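PDB 4QQS: glycoside hydrolase family 43 from Halothermothrix orenii, which hydrolyses alpha-L-arabinofuranosides and probably takes part in xylan breakdown, on a five-bladed beta-propeller fold. Local coordinates for residues 117-128 against 139-147; 150-161 against 173-181. All blocks are in the same frame, centred on the assembly; numbering follows the deposited sequence.

Contact 1: 117-128 against 139-147; sequences LFDRGLSFIDAH and IYYVKDCSE
With CG of Tyr141 wedged between its own backbone N and carbonyl carbon (chi1 58°) and Phe118 turned the same way (chi1 64°), the two rings meet edge to face: CZ of Phe118 sits 3.9 Å from CE1 of Tyr141, offset toward the rim of the tyrosine face. Phe124 lies alongside Tyr141 and completes the aromatic cluster. Arg120, extended from CG to NE, lays its guanidinium on Phe118 and points NH1 almost straight at Tyr141 OH (2.9 Å, 172°), which lies in the guanidinium plane. The hydroxyl and Arg120 NH2 both also bond Gln161, which helps fix the phenol. At the far end Ser123 OG donates to the anti lone pair of Glu147 OE1 (2.6 Å), and Asp144 OD2 closes an Asx turn by accepting from Ser146 N. The strands run antiparallel, with Ile125 and Val142 bonded in both directions; beyond them the register slips by one, a beta bulge, before His128 N meets Tyr140 O (2.8 Å). At the bulge Asp126 rests its CB on Val142 CG2 (3.7 Å), while its OD2 bonds Gly196 N. The result is a bulged beta hairpin of a GH43 propeller blade, presenting Asp126, the predicted pKa modulator, beside the predicted proton donor Glu195.

Contact 2: 150-161 against 173-181; sequences INGIHISQIYVQ and DPVLAIQPS
Strands 153-161 and 175-178 run antiparallel but splayed, their axes 129° apart, and a classic beta bulge interrupts the pairing where Ala177 and Ile178 both face Ile158. There Ile158 O accepts from Ala177 N (2.8 Å) and Ile178 N (3.2 Å), while Ile158 N returns a bond to Ile178 O. Ile158 and Ile178 lie side by side, their CD1 methyls 3.9 Å apart, on the face packed against Tyr210 of strand 205-212. At the next pair, Leu176 puts CD1 over the Tyr159 ring, 4.1 Å from its centroid, a CH-pi contact made with CG anti to the leucine backbone N (chi1 178°). Strand 175-178 is the short outer strand of this blade of the GH43 beta-propeller, paired to strand 153-162 at a partly buried margin. Gln157 and Gln179 run alongside each other with their amide planes 40° apart; NE2 of Gln157 donates an N-H to OE1 of Gln179 (2.9 Å), which it meets from above the carbonyl plane. The other end of the Gln157 amide, OE1, accepts from Tyr159 OH at 2.8 Å and also bonds Asn148. A leucine in place of Gln157 would probably leave Gln179 OE1 and Tyr159 OH without these mates and the Gln179 amide freer to turn. Beyond the strand, Pro180 CD packs 3.8 Å from Ile155 CG1.

How the contacts relate
From the N terminus, 117-128 leads into strand 124-131, and contact 1 closes the hairpin loop when strand 137-143 comes back beside it. Contact 2 opens just afterwards at 150-161 and closes a second loop of 11 residues with 173-181. The two loops therefore follow in series, neither nesting nor crossing. They are joined laterally, since strands 137-143 and 153-162 are antiparallel neighbours: Ile139 N probably bonds Gln161 O (2.8 Å), and Val160 packs on Tyr140. The strand parts of the four segments make one antiparallel run from the hairpin near the predicted catalytic residues to the short strand 175-178, while strand 153-162 also pairs in parallel with strand 191-202, which carries Glu195.

Contact 1: 117-128 against 139-147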
loop_
_atom_site.group_PDB
_atom_site.type_symbol
_atom_site.label_atom_id
_atom_site.label_comp_id
_atom_site.label_asym_id
_atom_site.label_seq_id
_atom_site.Cartn_x
_atom_site.Cartn_y
_atom_site.Cartn_z
ATOM N N LEU A 117 -7.143 5.701 -15.129
ATOM C CA LEU A 117 -6.991 4.363 -15.682
ATOM C C LEU A 117 -8.365 3.769 -16.021
ATOM O O LEU A 117 -8.518 3.088 -17.043
ATOM C CB LEU A 117 -6.254 3.488 -14.671
ATOM C CG LEU A 117 -6.071 2.023 -15.056
ATOM C CD1 LEU A 117 -5.279 1.859 -16.353
ATOM C CD2 LEU A 117 -5.386 1.285 -13.922
ATOM N N PHE A 118 -9.343 4.017 -15.156
ATOM C CA PHE A 118 -10.730 3.650 -15.402
ATOM C C PHE A 118 -11.604 4.654 -14.670
ATOM O O PHE A 118 -11.124 5.374 -13.787
ATOM C CB PHE A 118 -11.046 2.199 -14.982
ATOM C CG PHE A 118 -10.911 1.916 -13.498
ATOM C CD1 PHE A 118 -9.683 1.562 -12.960
ATOM C CD2 PHE A 118 -12.017 1.955 -12.643
ATOM C CE1 PHE A 118 -9.552 1.266 -11.601
ATOM C CE2 PHE A 118 -11.891 1.649 -11.296
ATOM C CZ PHE A 118 -10.651 1.314 -10.781
ATOM N N ASP A 119 -12.878 4.721 -15.046
ATOM C CA ASP A 119 -13.768 5.738 -14.505
ATOM C C ASP A 119 -15.179 5.192 -14.506
ATOM O O ASP A 119 -15.716 4.873 -15.567
ATOM C CB ASP A 119 -13.661 7.007 -15.360
ATOM C CG ASP A 119 -14.355 8.204 -14.753
ATOM O OD1 ASP A 119 -15.057 8.062 -13.725
ATOM O OD2 ASP A 119 -14.171 9.312 -15.315
ATOM N N ARG A 120 -15.762 5.066 -13.317
ATOM C CA ARG A 120 -17.107 4.517 -13.151
ATOM C C ARG A 120 -18.001 5.472 -12.357
ATOM O O ARG A 120 -19.006 5.050 -11.776
ATOM C CB ARG A 120 -17.038 3.144 -12.478
ATOM C CG ARG A 120 -16.210 2.156 -13.248
ATOM C CD ARG A 120 -15.894 0.919 -12.438
ATOM N NE ARG A 120 -14.944 0.091 -13.166
ATOM C CZ ARG A 120 -14.217 -0.871 -12.602
ATOM N NH1 ARG A 120 -14.366 -1.165 -11.316
ATOM N NH2 ARG A 120 -13.336 -1.539 -13.326
ATOM N N GLY A 121 -17.640 6.752 -12.319
ATOM C CA GLY A 121 -18.459 7.731 -11.633
ATOM C C GLY A 121 -18.473 7.586 -10.124
ATOM O O GLY A 121 -19.388 8.058 -9.463
ATOM N N LEU A 122 -17.450 6.933 -9.582
ATOM C CA LEU A 122 -17.324 6.711 -8.144
ATOM C C LEU A 122 -15.864 6.904 -7.742
ATOM O O LEU A 122 -15.018 7.231 -8.577
ATOM C CB LEU A 122 -17.827 5.310 -7.772
ATOM C CG LEU A 122 -19.323 5.077 -7.968
ATOM C CD1 LEU A 122 -19.652 3.607 -7.808
ATOM C CD2 LEU A 122 -20.115 5.927 -6.986
ATOM N N SER A 123 -15.574 6.728 -6.458
ATOM C CA SER A 123 -14.232 6.934 -5.941
ATOM C C SER A 123 -13.484 5.623 -5.724
ATOM O O SER A 123 -13.986 4.697 -5.071
ATOM C CB SER A 123 -14.282 7.734 -4.644
ATOM O OG SER A 123 -14.538 9.111 -4.918
ATOM N N PHE A 124 -12.266 5.571 -6.264
ATOM C CA PHE A 124 -11.395 4.409 -6.182
ATOM C C PHE A 124 -10.006 4.864 -5.783
ATOM O O PHE A 124 -9.517 5.878 -6.286
ATOM C CB PHE A 124 -11.331 3.676 -7.534
ATOM C CG PHE A 124 -12.663 3.219 -8.011
ATOM C CD1 PHE A 124 -13.163 1.998 -7.610
ATOM C CD2 PHE A 124 -13.441 4.013 -8.835
ATOM C CE1 PHE A 124 -14.413 1.578 -8.028
ATOM C CE2 PHE A 124 -14.689 3.593 -9.258
ATOM C CZ PHE A 124 -15.172 2.379 -8.862
ATOM N N ILE A 125 -9.376 4.094 -4.896
ATOM C CA ILE A 125 -8.047 4.403 -4.390
ATOM C C ILE A 125 -7.257 3.118 -4.136
ATOM O O ILE A 125 -7.775 2.007 -4.286
ATOM C CB ILE A 125 -8.100 5.225 -3.065
ATOM C CG1 ILE A 125 -8.622 4.388 -1.888
ATOM C CG2 ILE A 125 -8.928 6.504 -3.236
ATOM C CD1 ILE A 125 -8.433 5.048 -0.544
ATOM N N ASP A 126 -5.993 3.275 -3.759
ATOM C CA ASP A 126 -5.194 2.176 -3.227
ATOM C C ASP A 126 -4.967 1.046 -4.226
ATOM O O ASP A 126 -4.880 -0.124 -3.850
ATOM C CB ASP A 126 -5.770 1.615 -1.920
ATOM C CG ASP A 126 -5.492 2.483 -0.708
ATOM O OD1 ASP A 126 -4.793 3.501 -0.829
ATOM O OD2 ASP A 126 -5.994 2.133 0.384
ATOM N N ALA A 127 -4.784 1.390 -5.496
ATOM C CA ALA A 127 -4.419 0.387 -6.478
ATOM C C ALA A 127 -3.109 -0.314 -6.120
ATOM O O ALA A 127 -2.151 0.295 -5.637
ATOM C CB ALA A 127 -4.293 1.000 -7.850
ATOM N N HIS A 128 -3.089 -1.607 -6.407
ATOM C CA HIS A 128 -1.942 -2.460 -6.181
ATOM C C HIS A 128 -1.911 -3.465 -7.324
ATOM O O HIS A 128 -2.840 -4.235 -7.489
ATOM C CB HIS A 128 -2.083 -3.186 -4.847
ATOM C CG HIS A 128 -1.057 -4.248 -4.645
ATOM N ND1 HIS A 128 0.262 -3.966 -4.386
ATOM C CD2 HIS A 128 -1.151 -5.601 -4.700
ATOM C CE1 HIS A 128 0.938 -5.103 -4.300
ATOM N NE2 HIS A 128 0.105 -6.108 -4.478
ATOM N N ILE A 139 -4.957 -6.324 -10.704
ATOM C CA ILE A 139 -5.052 -5.098 -9.935
ATOM C C ILE A 139 -6.048 -5.281 -8.802
ATOM O O ILE A 139 -7.176 -5.718 -9.012
ATOM C CB ILE A 139 -5.390 -3.873 -10.830
ATOM C CG1 ILE A 139 -5.275 -2.577 -10.017
ATOM C CG2 ILE A 139 -6.755 -4.004 -11.490
ATOM C CD1 ILE A 139 -5.365 -1.313 -10.865
ATOM N N TYR A 140 -5.588 -4.959 -7.597
ATOM C CA TYR A 140 -6.410 -4.924 -6.393
ATOM C C TYR A 140 -6.623 -3.454 -6.089
ATOM O O TYR A 140 -5.694 -2.677 -6.168
ATOM C CB TYR A 140 -5.664 -5.620 -5.231
ATOM C CG TYR A 140 -5.445 -7.080 -5.492
ATOM C CD1 TYR A 140 -4.369 -7.525 -6.243
ATOM C CD2 TYR A 140 -6.334 -8.023 -5.023
ATOM C CE1 TYR A 140 -4.208 -8.868 -6.541
ATOM C CE2 TYR A 140 -6.175 -9.373 -5.298
ATOM C CZ TYR A 140 -5.110 -9.794 -6.067
ATOM O OH TYR A 140 -4.921 -11.104 -6.403
ATOM N N TYR A 141 -7.850 -3.065 -5.768
ATOM C CA TYR A 141 -8.130 -1.657 -5.545
ATOM C C TYR A 141 -9.325 -1.505 -4.625
ATOM O O TYR A 141 -10.073 -2.446 -4.395
ATOM C CB TYR A 141 -8.363 -0.933 -6.875
ATOM C CG TYR A 141 -9.486 -1.511 -7.708
ATOM C CD1 TYR A 141 -10.778 -1.046 -7.588
ATOM C CD2 TYR A 141 -9.257 -2.539 -8.611
ATOM C CE1 TYR A 141 -11.806 -1.570 -8.354
ATOM C CE2 TYR A 141 -10.285 -3.077 -9.376
ATOM C CZ TYR A 141 -11.555 -2.582 -9.249
ATOM O OH TYR A 141 -12.612 -3.089 -9.985
ATOM N N VAL A 142 -9.498 -0.297 -4.111
ATOM C CA VAL A 142 -10.533 -0.009 -3.138
ATOM C C VAL A 142 -11.647 0.818 -3.768
ATOM O O VAL A 142 -11.399 1.857 -4.380
ATOM C CB VAL A 142 -9.953 0.755 -1.939
ATOM C CG1 VAL A 142 -11.042 1.212 -0.990
ATOM C CG2 VAL A 142 -8.945 -0.134 -1.202
ATOM N N LYS A 143 -12.877 0.334 -3.601
ATOM C CA LYS A 143 -14.091 1.109 -3.858
ATOM C C LYS A 143 -14.371 1.853 -2.561
ATOM O O LYS A 143 -14.763 1.264 -1.572
ATOM C CB LYS A 143 -15.230 0.165 -4.254
ATOM C CG LYS A 143 -16.485 0.845 -4.770
ATOM C CD LYS A 143 -17.553 -0.189 -5.177
ATOM C CE LYS A 143 -18.686 0.454 -5.948
ATOM N NZ LYS A 143 -19.828 -0.436 -6.186
ATOM N N ASP A 144 -14.037 3.148 -2.573
ATOM C CA ASP A 144 -13.878 3.918 -1.351
ATOM C C ASP A 144 -15.192 4.272 -0.661
ATOM O O ASP A 144 -16.181 4.642 -1.301
ATOM C CB ASP A 144 -13.104 5.195 -1.672
ATOM C CG ASP A 144 -12.747 5.995 -0.436
ATOM O OD1 ASP A 144 -11.858 5.557 0.321
ATOM O OD2 ASP A 144 -13.358 7.070 -0.245
ATOM N N CYS A 145 -15.170 4.184 0.666
ATOM C CA CYS A 145 -16.303 4.515 1.527
ATOM C C CYS A 145 -16.953 5.868 1.258
ATOM O O CYS A 145 -18.146 6.003 1.510
ATOM C CB CYS A 145 -15.860 4.443 2.989
ATOM S SG CYS A 145 -14.530 5.558 3.410
ATOM N N SER A 146 -16.202 6.847 0.751
ATOM C CA SER A 146 -16.758 8.172 0.514
ATOM C C SER A 146 -18.000 8.112 -0.353
ATOM O O SER A 146 -18.898 8.915 -0.152
ATOM C CB SER A 146 -15.718 9.092 -0.134
ATOM O OG SER A 146 -15.241 8.576 -1.360
ATOM N N GLU A 147 -18.048 7.188 -1.308
ATOM C CA GLU A 147 -19.168 7.085 -2.233
ATOM C C GLU A 147 -19.728 5.672 -2.321
ATOM O O GLU A 147 -20.423 5.336 -3.270
ATOM C CB GLU A 147 -18.759 7.566 -3.632
ATOM C CG GLU A 147 -18.214 8.972 -3.667
ATOM C CD GLU A 147 -18.116 9.510 -5.074
ATOM O OE1 GLU A 147 -17.015 9.586 -5.639
ATOM O OE2 GLU A 147 -19.161 9.870 -5.642
HETATM O O HOH W 1 -16.563 4.881 -4.140
HETATM O O HOH W 2 -14.614 11.026 -2.825
#

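Contact 2: 150-161 against 173-181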
loop_
_atom_site.group_PDB
_atom_site.type_symbol
_atom_site.label_atom_id
_atom_site.label_comp_id
_atom_site.label_asym_id
_atom_site.label_seq_id
_atom_site.Cartn_x
_atom_site.Cartn_y
_atom_site.Cartn_z
ATOM N N ILE A 150 -23.492 0.716 1.688
ATOM C CA ILE A 150 -24.167 -0.573 1.575
ATOM C C ILE A 150 -24.871 -0.825 2.902
ATOM O O ILE A 150 -24.234 -0.840 3.965
ATOM C CB ILE A 150 -23.184 -1.723 1.253
ATOM C CG1 ILE A 150 -22.441 -1.443 -0.059
ATOM C CG2 ILE A 150 -23.932 -3.047 1.188
ATOM C CD1 ILE A 150 -21.353 -2.455 -0.392
ATOM N N ASN A 151 -26.189 -0.977 2.832
ATOM C CA ASN A 151 -27.017 -1.197 4.014
ATOM C C ASN A 151 -26.709 -0.195 5.114
ATOM O O ASN A 151 -26.565 -0.539 6.297
ATOM C CB ASN A 151 -26.907 -2.646 4.471
ATOM C CG ASN A 151 -27.593 -3.598 3.490
ATOM O OD1 ASN A 151 -28.650 -3.279 2.934
ATOM N ND2 ASN A 151 -26.983 -4.743 3.251
ATOM N N GLY A 152 -26.619 1.061 4.692
ATOM C CA GLY A 152 -26.436 2.171 5.606
ATOM C C GLY A 152 -25.018 2.460 6.044
ATOM O O GLY A 152 -24.804 3.461 6.716
ATOM N N ILE A 153 -24.066 1.602 5.678
ATOM C CA ILE A 153 -22.681 1.730 6.109
ATOM C C ILE A 153 -21.850 2.333 4.981
ATOM O O ILE A 153 -21.919 1.851 3.848
ATOM C CB ILE A 153 -22.096 0.343 6.469
ATOM C CG1 ILE A 153 -22.985 -0.388 7.476
ATOM C CG2 ILE A 153 -20.683 0.469 7.001
ATOM C CD1 ILE A 153 -23.264 0.389 8.747
ATOM N N HIS A 154 -21.063 3.367 5.282
ATOM C CA HIS A 154 -20.058 3.852 4.334
ATOM C C HIS A 154 -18.888 2.898 4.433
ATOM O O HIS A 154 -18.249 2.815 5.484
ATOM C CB HIS A 154 -19.584 5.256 4.700
ATOM C CG HIS A 154 -20.495 6.353 4.243
ATOM N ND1 HIS A 154 -21.609 6.738 4.950
ATOM C CD2 HIS A 154 -20.447 7.166 3.159
ATOM C CE1 HIS A 154 -22.212 7.740 4.331
ATOM N NE2 HIS A 154 -21.524 8.022 3.241
ATOM N N ILE A 155 -18.610 2.160 3.363
ATOM C CA ILE A 155 -17.737 1.000 3.459
ATOM C C ILE A 155 -16.733 0.955 2.322
ATOM O O ILE A 155 -17.102 1.068 1.148
ATOM C CB ILE A 155 -18.590 -0.306 3.536
ATOM C CG1 ILE A 155 -17.725 -1.532 3.807
ATOM C CG2 ILE A 155 -19.471 -0.483 2.314
ATOM C CD1 ILE A 155 -18.537 -2.733 4.297
ATOM N N SER A 156 -15.458 0.816 2.682
ATOM C CA SER A 156 -14.405 0.578 1.708
ATOM C C SER A 156 -14.222 -0.914 1.502
ATOM O O SER A 156 -13.986 -1.656 2.459
ATOM C CB SER A 156 -13.089 1.221 2.141
ATOM O OG SER A 156 -13.158 2.631 2.013
ATOM N N GLN A 157 -14.373 -1.345 0.253
ATOM C CA GLN A 157 -14.239 -2.741 -0.161
ATOM C C GLN A 157 -13.053 -2.890 -1.104
ATOM O O GLN A 157 -12.778 -1.980 -1.889
ATOM C CB GLN A 157 -15.481 -3.178 -0.939
ATOM C CG GLN A 157 -16.810 -3.007 -0.244
ATOM C CD GLN A 157 -17.933 -3.336 -1.207
ATOM O OE1 GLN A 157 -18.065 -2.690 -2.245
ATOM N NE2 GLN A 157 -18.700 -4.378 -0.910
ATOM N N ILE A 158 -12.375 -4.037 -1.044
ATOM C CA ILE A 158 -11.305 -4.338 -1.984
ATOM C C ILE A 158 -11.809 -5.264 -3.077
ATOM O O ILE A 158 -12.346 -6.329 -2.775
ATOM C CB ILE A 158 -10.090 -4.944 -1.265
ATOM C CG1 ILE A 158 -9.478 -3.913 -0.311
ATOM C CG2 ILE A 158 -9.039 -5.434 -2.265
ATOM C CD1 ILE A 158 -8.519 -4.500 0.720
ATOM N N TYR A 159 -11.635 -4.821 -4.320
ATOM C CA TYR A 159 -11.951 -5.574 -5.517
ATOM C C TYR A 159 -10.664 -5.986 -6.213
ATOM O O TYR A 159 -9.605 -5.403 -6.003
ATOM C CB TYR A 159 -12.811 -4.725 -6.471
ATOM C CG TYR A 159 -14.228 -4.556 -6.002
ATOM C CD1 TYR A 159 -14.557 -3.590 -5.056
ATOM C CD2 TYR A 159 -15.241 -5.374 -6.479
ATOM C CE1 TYR A 159 -15.839 -3.438 -4.589
ATOM C CE2 TYR A 159 -16.544 -5.229 -6.016
ATOM C CZ TYR A 159 -16.830 -4.262 -5.074
ATOM O OH TYR A 159 -18.122 -4.129 -4.620
ATOM N N VAL A 160 -10.786 -6.986 -7.077
ATOM C CA VAL A 160 -9.692 -7.422 -7.926
ATOM C C VAL A 160 -10.195 -7.653 -9.338
ATOM O O VAL A 160 -11.310 -8.134 -9.553
ATOM C CB VAL A 160 -9.003 -8.703 -7.373
ATOM C CG1 VAL A 160 -9.990 -9.852 -7.188
ATOM C CG2 VAL A 160 -7.832 -9.129 -8.253
ATOM N N GLN A 161 -9.357 -7.298 -10.306
ATOM C CA GLN A 161 -9.537 -7.726 -11.687
ATOM C C GLN A 161 -8.202 -8.103 -12.292
ATOM O O GLN A 161 -7.170 -7.501 -12.011
ATOM C CB GLN A 161 -10.177 -6.619 -12.537
ATOM C CG GLN A 161 -11.643 -6.416 -12.208
ATOM C CD GLN A 161 -12.270 -5.254 -12.923
ATOM O OE1 GLN A 161 -12.316 -4.135 -12.396
ATOM N NE2 GLN A 161 -12.769 -5.501 -14.128
ATOM N N ASP A 173 -15.717 -8.430 -15.167
ATOM C CA ASP A 173 -16.412 -7.727 -14.106
ATOM C C ASP A 173 -15.509 -7.615 -12.886
ATOM O O ASP A 173 -14.681 -8.483 -12.631
ATOM C CB ASP A 173 -17.665 -8.505 -13.698
ATOM C CG ASP A 173 -18.700 -8.594 -14.800
ATOM O OD1 ASP A 173 -18.799 -7.665 -15.627
ATOM O OD2 ASP A 173 -19.450 -9.590 -14.809
ATOM N N PRO A 174 -15.686 -6.560 -12.090
ATOM C CA PRO A 174 -14.961 -6.500 -10.817
ATOM C C PRO A 174 -15.354 -7.662 -9.922
ATOM O O PRO A 174 -16.525 -8.016 -9.842
ATOM C CB PRO A 174 -15.417 -5.170 -10.215
ATOM C CG PRO A 174 -15.868 -4.358 -11.392
ATOM C CD PRO A 174 -16.495 -5.354 -12.315
ATOM N N VAL A 175 -14.364 -8.254 -9.256
ATOM C CA VAL A 175 -14.613 -9.330 -8.325
ATOM C C VAL A 175 -14.373 -8.793 -6.910
ATOM O O VAL A 175 -13.282 -8.320 -6.608
ATOM C CB VAL A 175 -13.680 -10.533 -8.598
ATOM C CG1 VAL A 175 -13.964 -11.662 -7.620
ATOM C CG2 VAL A 175 -13.840 -11.021 -10.018
ATOM N N LEU A 176 -15.386 -8.837 -6.046
ATOM C CA LEU A 176 -15.182 -8.463 -4.656
ATOM C C LEU A 176 -14.205 -9.443 -4.020
ATOM O O LEU A 176 -14.414 -10.651 -4.089
ATOM C CB LEU A 176 -16.519 -8.468 -3.904
ATOM C CG LEU A 176 -16.428 -8.133 -2.423
ATOM C CD1 LEU A 176 -15.884 -6.725 -2.177
ATOM C CD2 LEU A 176 -17.799 -8.308 -1.778
ATOM N N ALA A 177 -13.141 -8.916 -3.428
ATOM C CA ALA A 177 -12.162 -9.742 -2.730
ATOM C C ALA A 177 -12.517 -9.822 -1.254
ATOM O O ALA A 177 -12.883 -10.892 -0.766
ATOM C CB ALA A 177 -10.757 -9.216 -2.941
ATOM N N ILE A 178 -12.464 -8.689 -0.554
ATOM C CA ILE A 178 -12.777 -8.634 0.868
ATOM C C ILE A 178 -13.453 -7.318 1.203
ATOM O O ILE A 178 -13.259 -6.302 0.538
ATOM C CB ILE A 178 -11.543 -8.834 1.775
ATOM C CG1 ILE A 178 -10.467 -7.787 1.507
ATOM C CG2 ILE A 178 -10.998 -10.240 1.637
ATOM C CD1 ILE A 178 -9.322 -7.811 2.524
ATOM N N GLN A 179 -14.245 -7.353 2.268
ATOM C CA GLN A 179 -14.834 -6.157 2.848
ATOM C C GLN A 179 -14.917 -6.380 4.349
ATOM O O GLN A 179 -14.875 -7.522 4.814
ATOM C CB GLN A 179 -16.221 -5.875 2.272
ATOM C CG GLN A 179 -17.243 -6.922 2.644
ATOM C CD GLN A 179 -18.587 -6.672 2.015
ATOM O OE1 GLN A 179 -18.935 -5.542 1.691
ATOM N NE2 GLN A 179 -19.347 -7.736 1.821
ATOM N N PRO A 180 -15.049 -5.303 5.138
ATOM C CA PRO A 180 -15.127 -5.470 6.587
ATOM C C PRO A 180 -16.114 -6.556 7.003
ATOM O O PRO A 180 -17.280 -6.552 6.586
ATOM C CB PRO A 180 -15.531 -4.070 7.064
ATOM C CG PRO A 180 -14.812 -3.181 6.084
ATOM C CD PRO A 180 -14.951 -3.880 4.757
ATOM N N SER A 181 -15.634 -7.475 7.836
ATOM C CA SER A 181 -16.388 -8.676 8.158
ATOM C C SER A 181 -16.020 -9.274 9.514
ATOM O O SER A 181 -16.877 -9.875 10.152
ATOM C CB SER A 181 -16.230 -9.721 7.045
ATOM O OG SER A 181 -14.895 -10.152 6.943
#